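Long-range contacts in minor capsid protein (Cafeteriavirus-dependent mavirus, PDB 6G42), which probably forms the five-subunit penton of the virophage capsid, each subunit built around a single jelly-roll: residues 155-163 and 171-181; 70-78 and 85-93. One frame throughout, in Å; residues are numbered along the deposited sequence.

Contact 1 (155-163 and 171-181); sequences FIMFNDDMR and FDDIDEEYSLV
Phe171 and Arg163 run antiparallel alongside each other: Arg163 lays its CD over the centre of the Phe171 ring and its guanidinium nearly parallel to it, their planes 13° apart. With chi1 at -72° the Phe171 ring stands beside its own backbone N and reaches back toward strand 155-158. From the root outward, Phe171 CB sits 3.6 Å from Arg163 NE, over a face of the guanidinium. CG and the rest of the ring pass under Arg163 CD, a CH-pi contact in which CD stands 3.4 Å from the ring centroid, and CD2 meets Arg163 NH1. The far atoms CE1 and CZ turn to the next aromatic, each 3.8 Å from Phe158 CD2, where the two ring planes meet obliquely at 56°. Phe158 is itself sandwiched: Val181 CG2 covers one face by CH-pi contact, Met162 CE the opposite one.

Beneath these rings, strands 155-158 and 179-181 pair antiparallel in the five-stranded sheet of what appears to be a domain inserted into the single jelly-roll. Phe158 N donates to Ser179 O (2.9 Å), Ser179 N returns a bond to Phe158 O, and Val181 N reaches Ile156 O at 2.8 Å. On the other side of the sheet Met157, its chain bent at chi3, places CE against Tyr178 CB, while Phe155 lies across the two methyls of Leu180. Where the strand gives way to helix 160-165, Asp160 N bonds Glu177 OE2 at 3.1 Å from above the carboxylate plane. Asn159, the N-cap, weakly accepts from Met162 N through OD1, and its ND2 bonds Asp72 O. Ser179 OG bonds Asp173 OD1, and Arg25 of a second subunit grips both residues.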
# COMPACT_ATOMS: atom_id res chain seq x y z
N PHE C 155 20.72 13.88 -34.43
CA PHE C 155 19.74 13.73 -33.36
C PHE C 155 18.46 13.10 -33.89
O PHE C 155 18.22 13.09 -35.10
CB PHE C 155 19.37 15.09 -32.78
CG PHE C 155 20.34 15.63 -31.77
CD1 PHE C 155 20.67 14.90 -30.63
CD2 PHE C 155 20.89 16.90 -31.93
CE1 PHE C 155 21.56 15.40 -29.69
CE2 PHE C 155 21.77 17.42 -30.99
CZ PHE C 155 22.10 16.67 -29.87
N ILE C 156 17.64 12.59 -32.97
CA ILE C 156 16.26 12.18 -33.26
C ILE C 156 15.34 13.30 -32.77
O ILE C 156 15.52 13.82 -31.67
CB ILE C 156 15.88 10.86 -32.57
CG1 ILE C 156 16.77 9.71 -33.07
CG2 ILE C 156 14.41 10.52 -32.81
CD1 ILE C 156 16.75 8.48 -32.19
N MET C 157 14.35 13.66 -33.59
CA MET C 157 13.38 14.72 -33.29
C MET C 157 12.01 14.11 -32.98
O MET C 157 11.58 13.20 -33.67
CB MET C 157 13.20 15.65 -34.48
CG MET C 157 14.42 16.47 -34.87
SD MET C 157 14.25 17.15 -36.53
CE MET C 157 12.81 18.20 -36.37
N PHE C 158 11.36 14.63 -31.94
CA PHE C 158 9.98 14.28 -31.58
C PHE C 158 9.15 15.56 -31.67
O PHE C 158 9.54 16.59 -31.12
CB PHE C 158 9.92 13.79 -30.12
CG PHE C 158 10.26 12.33 -29.90
CD1 PHE C 158 11.13 11.63 -30.74
CD2 PHE C 158 9.74 11.66 -28.80
CE1 PHE C 158 11.44 10.30 -30.50
CE2 PHE C 158 10.05 10.33 -28.55
CZ PHE C 158 10.90 9.65 -29.41
N ASN C 159 8.00 15.49 -32.34
CA ASN C 159 7.04 16.62 -32.33
C ASN C 159 6.30 16.67 -30.99
O ASN C 159 6.53 15.83 -30.13
CB ASN C 159 6.09 16.56 -33.54
CG ASN C 159 5.03 15.47 -33.42
OD1 ASN C 159 5.25 14.45 -32.78
ND2 ASN C 159 3.89 15.68 -34.06
N ASP C 160 5.41 17.65 -30.82
CA ASP C 160 4.81 17.91 -29.51
C ASP C 160 3.90 16.79 -28.98
O ASP C 160 3.81 16.61 -27.77
CB ASP C 160 4.06 19.24 -29.49
CG ASP C 160 3.83 19.77 -28.08
OD1 ASP C 160 4.78 19.73 -27.26
OD2 ASP C 160 2.70 20.21 -27.79
N ASP C 161 3.22 16.05 -29.86
CA ASP C 161 2.43 14.89 -29.42
C ASP C 161 3.32 13.74 -28.94
O ASP C 161 3.02 13.10 -27.93
CB ASP C 161 1.46 14.42 -30.51
CG ASP C 161 0.19 15.28 -30.58
OD1 ASP C 161 0.20 16.44 -30.11
OD2 ASP C 161 -0.84 14.79 -31.11
N MET C 162 4.42 13.48 -29.66
CA MET C 162 5.43 12.50 -29.24
C MET C 162 6.11 12.93 -27.94
O MET C 162 6.24 12.14 -27.01
CB MET C 162 6.49 12.32 -30.33
CG MET C 162 6.02 11.52 -31.54
SD MET C 162 6.10 9.74 -31.27
CE MET C 162 7.86 9.46 -31.42
N ARG C 163 6.54 14.19 -27.89
CA ARG C 163 7.13 14.80 -26.70
C ARG C 163 6.31 14.51 -25.44
O ARG C 163 6.84 14.02 -24.45
CB ARG C 163 7.24 16.32 -26.92
CG ARG C 163 7.61 17.16 -25.70
CD ARG C 163 9.05 16.95 -25.29
NE ARG C 163 9.48 17.99 -24.34
CZ ARG C 163 9.47 17.88 -23.01
NH1 ARG C 163 9.05 16.77 -22.40
NH2 ARG C 163 9.89 18.90 -22.28
N PHE C 171 14.75 15.98 -23.17
CA PHE C 171 14.45 16.77 -24.36
C PHE C 171 15.19 18.11 -24.40
O PHE C 171 15.66 18.61 -23.38
CB PHE C 171 12.94 17.00 -24.49
CG PHE C 171 12.19 15.77 -24.87
CD1 PHE C 171 12.10 15.38 -26.21
CD2 PHE C 171 11.58 14.98 -23.91
CE1 PHE C 171 11.40 14.23 -26.57
CE2 PHE C 171 10.88 13.83 -24.27
CZ PHE C 171 10.80 13.46 -25.60
N ASP C 172 15.28 18.67 -25.61
CA ASP C 172 15.89 19.97 -25.87
C ASP C 172 15.14 20.64 -27.02
O ASP C 172 15.25 20.21 -28.18
CB ASP C 172 17.38 19.81 -26.21
CG ASP C 172 18.21 21.03 -25.85
OD1 ASP C 172 17.98 22.11 -26.44
OD2 ASP C 172 19.10 20.91 -24.98
N ASP C 173 14.35 21.67 -26.71
CA ASP C 173 13.46 22.31 -27.69
C ASP C 173 14.22 23.20 -28.67
O ASP C 173 14.82 24.19 -28.27
CB ASP C 173 12.38 23.13 -26.97
CG ASP C 173 11.42 22.27 -26.14
OD1 ASP C 173 11.59 21.03 -26.07
OD2 ASP C 173 10.47 22.85 -25.56
N ILE C 174 14.16 22.85 -29.96
CA ILE C 174 14.78 23.64 -31.04
C ILE C 174 13.82 24.57 -31.79
O ILE C 174 14.26 25.46 -32.52
CB ILE C 174 15.49 22.75 -32.10
CG1 ILE C 174 14.55 21.71 -32.72
CG2 ILE C 174 16.70 22.08 -31.47
CD1 ILE C 174 14.99 21.22 -34.09
N ASP C 175 12.51 24.37 -31.61
CA ASP C 175 11.50 24.95 -32.49
C ASP C 175 10.10 24.80 -31.85
O ASP C 175 9.93 23.98 -30.95
CB ASP C 175 11.64 24.26 -33.86
CG ASP C 175 10.45 24.45 -34.77
OD1 ASP C 175 10.00 25.60 -34.92
OD2 ASP C 175 9.98 23.44 -35.33
N GLU C 176 9.13 25.60 -32.30
CA GLU C 176 7.74 25.56 -31.78
C GLU C 176 7.03 24.19 -31.82
O GLU C 176 6.07 23.98 -31.08
CB GLU C 176 6.84 26.56 -32.51
CG GLU C 176 7.20 28.03 -32.29
CD GLU C 176 6.05 28.98 -32.59
OE1 GLU C 176 5.10 28.60 -33.32
OE2 GLU C 176 6.09 30.12 -32.09
N GLU C 177 7.47 23.30 -32.71
CA GLU C 177 6.91 21.94 -32.82
C GLU C 177 7.87 20.83 -32.36
O GLU C 177 7.47 19.98 -31.56
CB GLU C 177 6.46 21.68 -34.27
CG GLU C 177 5.61 20.42 -34.46
CD GLU C 177 4.35 20.42 -33.61
OE1 GLU C 177 3.69 21.47 -33.50
OE2 GLU C 177 4.01 19.35 -33.05
N TYR C 178 9.10 20.85 -32.85
CA TYR C 178 10.03 19.71 -32.70
C TYR C 178 11.05 19.90 -31.56
O TYR C 178 11.47 21.01 -31.27
CB TYR C 178 10.76 19.44 -34.02
CG TYR C 178 9.81 19.28 -35.20
CD1 TYR C 178 9.03 18.13 -35.34
CD2 TYR C 178 9.67 20.28 -36.15
CE1 TYR C 178 8.15 17.98 -36.40
CE2 TYR C 178 8.79 20.15 -37.22
CZ TYR C 178 8.04 19.00 -37.34
OH TYR C 178 7.16 18.86 -38.40
N SER C 179 11.43 18.78 -30.94
CA SER C 179 12.38 18.76 -29.82
C SER C 179 13.40 17.64 -30.02
O SER C 179 13.05 16.57 -30.52
CB SER C 179 11.66 18.54 -28.48
OG SER C 179 10.73 19.58 -28.22
N LEU C 180 14.64 17.88 -29.61
CA LEU C 180 15.74 16.92 -29.77
C LEU C 180 15.80 15.91 -28.63
O LEU C 180 15.75 16.28 -27.46
CB LEU C 180 17.09 17.65 -29.84
CG LEU C 180 17.30 18.69 -30.94
CD1 LEU C 180 18.60 19.45 -30.69
CD2 LEU C 180 17.30 18.07 -32.32
N VAL C 181 15.95 14.63 -28.98
CA VAL C 181 16.13 13.57 -28.00
C VAL C 181 17.62 13.47 -27.65
O VAL C 181 18.43 13.03 -28.47
CB VAL C 181 15.61 12.21 -28.52
CG1 VAL C 181 15.80 11.10 -27.48
CG2 VAL C 181 14.13 12.32 -28.88

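Contact 2 (70-78 and 85-93); sequences GHDYQVGIF and IMGVREVDF
Val75 and Arg89 face each other as the central hydrogen-bonded pair of a beta hairpin, strands 74-79 and 84-90, at the edge of the five-stranded antiparallel sheet. Val75 N donates to Arg89 O (3.2 Å), and Arg89 N answers to Val75 O. At the next hydrogen-bonded pair, Ile77 N bonds Gly87 O at 3.1 Å, while Ile77 O accepts from Met86 N at 2.9 Å. Two consecutive residues, Met86 and Gly87, therefore stand opposite Ile77, and Phe78 pairs with Ile85: a beta bulge, in which Met86 adopts a helical backbone (phi -90°, psi -44°). The opposite end is held more loosely, by a weak bond from Val91 N to Tyr73 O.

Side chains sort to two faces. Gln74, Val88 and Glu90 share one with Phe78 and Ile85. Phe78 stands roughly perpendicular to Ile85, its CD1 4.1 Å from Ile85 CG1. Gln74 extends fully beyond CG across the Val88 side chain, and its OE1 is hydrogen-bonded to Tyr178 OH. Val75 and Ile77 lie on the other face, joined beyond the strands by Tyr73, Val91 and Phe93, which turn toward the opposing segment.

Helix 106-120 covers this second face, with Thr116 and Leu117 against Val75, Thr116 against Val91 and Ala112 against Phe93. On the Gln74 face, Met157 of the adjoining strand packs on Phe78 and Ile85. Tyr73 is steadied at its tip by a hydrogen bond from OH to Asp165 OD2, with His71 CB over one ring face. Below that tip, Tyr73 CB touches Val91 CG2, and Tyr73 CD2 comes in the plane of the Phe93 ring to meet its edge, 3.9 Å from CZ.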
# COMPACT_ATOMS: atom_id res chain seq x y z
N GLY C 70 -6.50 9.54 -32.30
CA GLY C 70 -6.33 10.69 -31.41
C GLY C 70 -4.95 11.32 -31.34
O GLY C 70 -4.81 12.44 -30.84
N HIS C 71 -3.92 10.61 -31.82
CA HIS C 71 -2.53 11.09 -31.78
C HIS C 71 -2.04 11.49 -33.18
O HIS C 71 -2.37 10.84 -34.16
CB HIS C 71 -1.61 10.00 -31.22
CG HIS C 71 -2.13 9.34 -29.98
ND1 HIS C 71 -1.83 9.79 -28.71
CD2 HIS C 71 -2.92 8.26 -29.81
CE1 HIS C 71 -2.43 9.01 -27.82
NE2 HIS C 71 -3.09 8.07 -28.46
N ASP C 72 -1.25 12.56 -33.24
CA ASP C 72 -0.62 13.03 -34.48
C ASP C 72 0.90 13.06 -34.30
O ASP C 72 1.49 14.13 -34.11
CB ASP C 72 -1.13 14.42 -34.86
CG ASP C 72 -2.63 14.45 -35.15
OD1 ASP C 72 -3.13 13.55 -35.87
OD2 ASP C 72 -3.31 15.37 -34.66
N TYR C 73 1.52 11.89 -34.37
CA TYR C 73 2.96 11.77 -34.14
C TYR C 73 3.76 12.10 -35.39
O TYR C 73 3.29 11.90 -36.51
CB TYR C 73 3.33 10.36 -33.64
CG TYR C 73 2.76 9.95 -32.28
CD1 TYR C 73 2.34 10.89 -31.33
CD2 TYR C 73 2.68 8.60 -31.94
CE1 TYR C 73 1.84 10.50 -30.10
CE2 TYR C 73 2.18 8.20 -30.71
CZ TYR C 73 1.75 9.15 -29.79
OH TYR C 73 1.25 8.75 -28.57
N GLN C 74 4.98 12.61 -35.18
CA GLN C 74 5.96 12.86 -36.24
C GLN C 74 7.36 12.71 -35.67
O GLN C 74 7.68 13.32 -34.65
CB GLN C 74 5.85 14.28 -36.81
CG GLN C 74 4.60 14.59 -37.60
CD GLN C 74 4.63 15.97 -38.24
OE1 GLN C 74 5.69 16.57 -38.43
NE2 GLN C 74 3.45 16.49 -38.57
N VAL C 75 8.19 11.91 -36.34
CA VAL C 75 9.63 11.84 -36.04
C VAL C 75 10.42 12.64 -37.07
O VAL C 75 9.87 13.05 -38.10
CB VAL C 75 10.18 10.40 -35.93
CG1 VAL C 75 9.59 9.70 -34.72
CG2 VAL C 75 9.94 9.59 -37.20
N GLY C 76 11.69 12.88 -36.78
CA GLY C 76 12.58 13.61 -37.68
C GLY C 76 14.04 13.39 -37.35
O GLY C 76 14.37 12.77 -36.34
N ILE C 77 14.91 13.89 -38.22
CA ILE C 77 16.36 13.78 -38.03
C ILE C 77 17.03 15.12 -38.27
O ILE C 77 16.80 15.76 -39.30
CB ILE C 77 16.99 12.69 -38.92
CG1 ILE C 77 16.17 11.41 -38.79
CG2 ILE C 77 18.45 12.47 -38.54
CD1 ILE C 77 16.79 10.17 -39.39
N PHE C 78 17.87 15.53 -37.31
CA PHE C 78 18.52 16.83 -37.29
C PHE C 78 20.03 16.62 -37.36
O PHE C 78 20.61 15.97 -36.47
CB PHE C 78 18.15 17.57 -36.00
CG PHE C 78 18.63 18.99 -35.94
CD1 PHE C 78 17.92 20.01 -36.56
CD2 PHE C 78 19.78 19.32 -35.22
CE1 PHE C 78 18.36 21.32 -36.49
CE2 PHE C 78 20.23 20.63 -35.15
CZ PHE C 78 19.51 21.64 -35.78
N ILE C 85 17.31 20.67 -40.32
CA ILE C 85 16.40 19.52 -40.38
C ILE C 85 16.62 18.80 -41.71
O ILE C 85 16.57 19.44 -42.77
CB ILE C 85 14.92 19.95 -40.25
CG1 ILE C 85 14.66 20.61 -38.89
CG2 ILE C 85 13.98 18.76 -40.44
CD1 ILE C 85 13.41 21.48 -38.85
N MET C 86 16.86 17.50 -41.66
CA MET C 86 17.06 16.68 -42.86
C MET C 86 15.75 16.10 -43.39
O MET C 86 15.51 16.13 -44.60
CB MET C 86 18.05 15.56 -42.58
CG MET C 86 19.43 16.07 -42.20
SD MET C 86 20.77 15.12 -42.94
CE MET C 86 20.60 13.59 -42.04
N GLY C 87 14.92 15.57 -42.50
CA GLY C 87 13.62 15.00 -42.88
C GLY C 87 12.64 14.88 -41.73
O GLY C 87 13.05 14.83 -40.57
N VAL C 88 11.35 14.86 -42.07
CA VAL C 88 10.25 14.68 -41.12
C VAL C 88 9.17 13.83 -41.78
O VAL C 88 8.81 14.06 -42.94
CB VAL C 88 9.66 16.04 -40.66
CG1 VAL C 88 8.40 15.86 -39.82
CG2 VAL C 88 10.68 16.84 -39.87
N ARG C 89 8.64 12.86 -41.04
CA ARG C 89 7.55 11.99 -41.52
C ARG C 89 6.53 11.69 -40.41
O ARG C 89 6.88 11.60 -39.24
CB ARG C 89 8.13 10.67 -42.05
CG ARG C 89 7.14 9.88 -42.90
CD ARG C 89 7.77 8.62 -43.48
NE ARG C 89 8.89 8.91 -44.39
CZ ARG C 89 9.62 7.99 -45.02
NH1 ARG C 89 9.37 6.69 -44.88
NH2 ARG C 89 10.61 8.39 -45.82
N GLU C 90 5.27 11.54 -40.81
CA GLU C 90 4.20 11.13 -39.89
C GLU C 90 4.30 9.64 -39.61
O GLU C 90 4.61 8.86 -40.51
CB GLU C 90 2.82 11.43 -40.47
CG GLU C 90 2.56 12.88 -40.83
CD GLU C 90 1.11 13.17 -41.21
OE1 GLU C 90 0.26 12.25 -41.20
OE2 GLU C 90 0.82 14.35 -41.53
N VAL C 91 4.02 9.25 -38.37
CA VAL C 91 3.97 7.83 -38.01
C VAL C 91 2.63 7.26 -38.50
O VAL C 91 1.56 7.78 -38.16
CB VAL C 91 4.14 7.61 -36.48
CG1 VAL C 91 4.10 6.12 -36.13
CG2 VAL C 91 5.45 8.22 -36.00
N ASP C 92 2.71 6.20 -39.31
CA ASP C 92 1.54 5.56 -39.90
C ASP C 92 1.23 4.28 -39.14
O ASP C 92 2.04 3.36 -39.11
CB ASP C 92 1.80 5.27 -41.39
CG ASP C 92 0.52 4.96 -42.18
OD1 ASP C 92 -0.55 4.75 -41.58
OD2 ASP C 92 0.60 4.92 -43.43
N PHE C 93 0.05 4.23 -38.52
CA PHE C 93 -0.42 3.05 -37.78
C PHE C 93 -1.40 2.17 -38.56
O PHE C 93 -1.83 1.12 -38.06
CB PHE C 93 -1.05 3.50 -36.45
CG PHE C 93 -0.06 4.11 -35.48
CD1 PHE C 93 0.72 3.31 -34.65
CD2 PHE C 93 0.08 5.49 -35.39
CE1 PHE C 93 1.62 3.87 -33.76
CE2 PHE C 93 0.98 6.06 -34.50
CZ PHE C 93 1.75 5.24 -33.68

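Overall arrangement
Contact 2 comes first along the chain and is complete before contact 1 begins, yet their centres lie only about 10 Å apart, side by side in one antiparallel sheet. Strand 74-79 pairs with strand 84-90 on one side and strand 154-158 on the other, giving the order 84-90, 74-79, 154-158, 179-181, 171-173. The contacts thus build the two halves of a single sheet, joined by backbone bonds between Gly76 and Met157 and by packing of Met162 on Tyr73. Their centres lie 23 to 25 Å from that of the chain, in a domain apparently inserted between jelly-roll strands 49-62 and 201-207. Contact 1 meets a neighbouring subunit far more extensively than contact 2, where His71 packs on Lys60 of that subunit, consistent with a part in penton assembly.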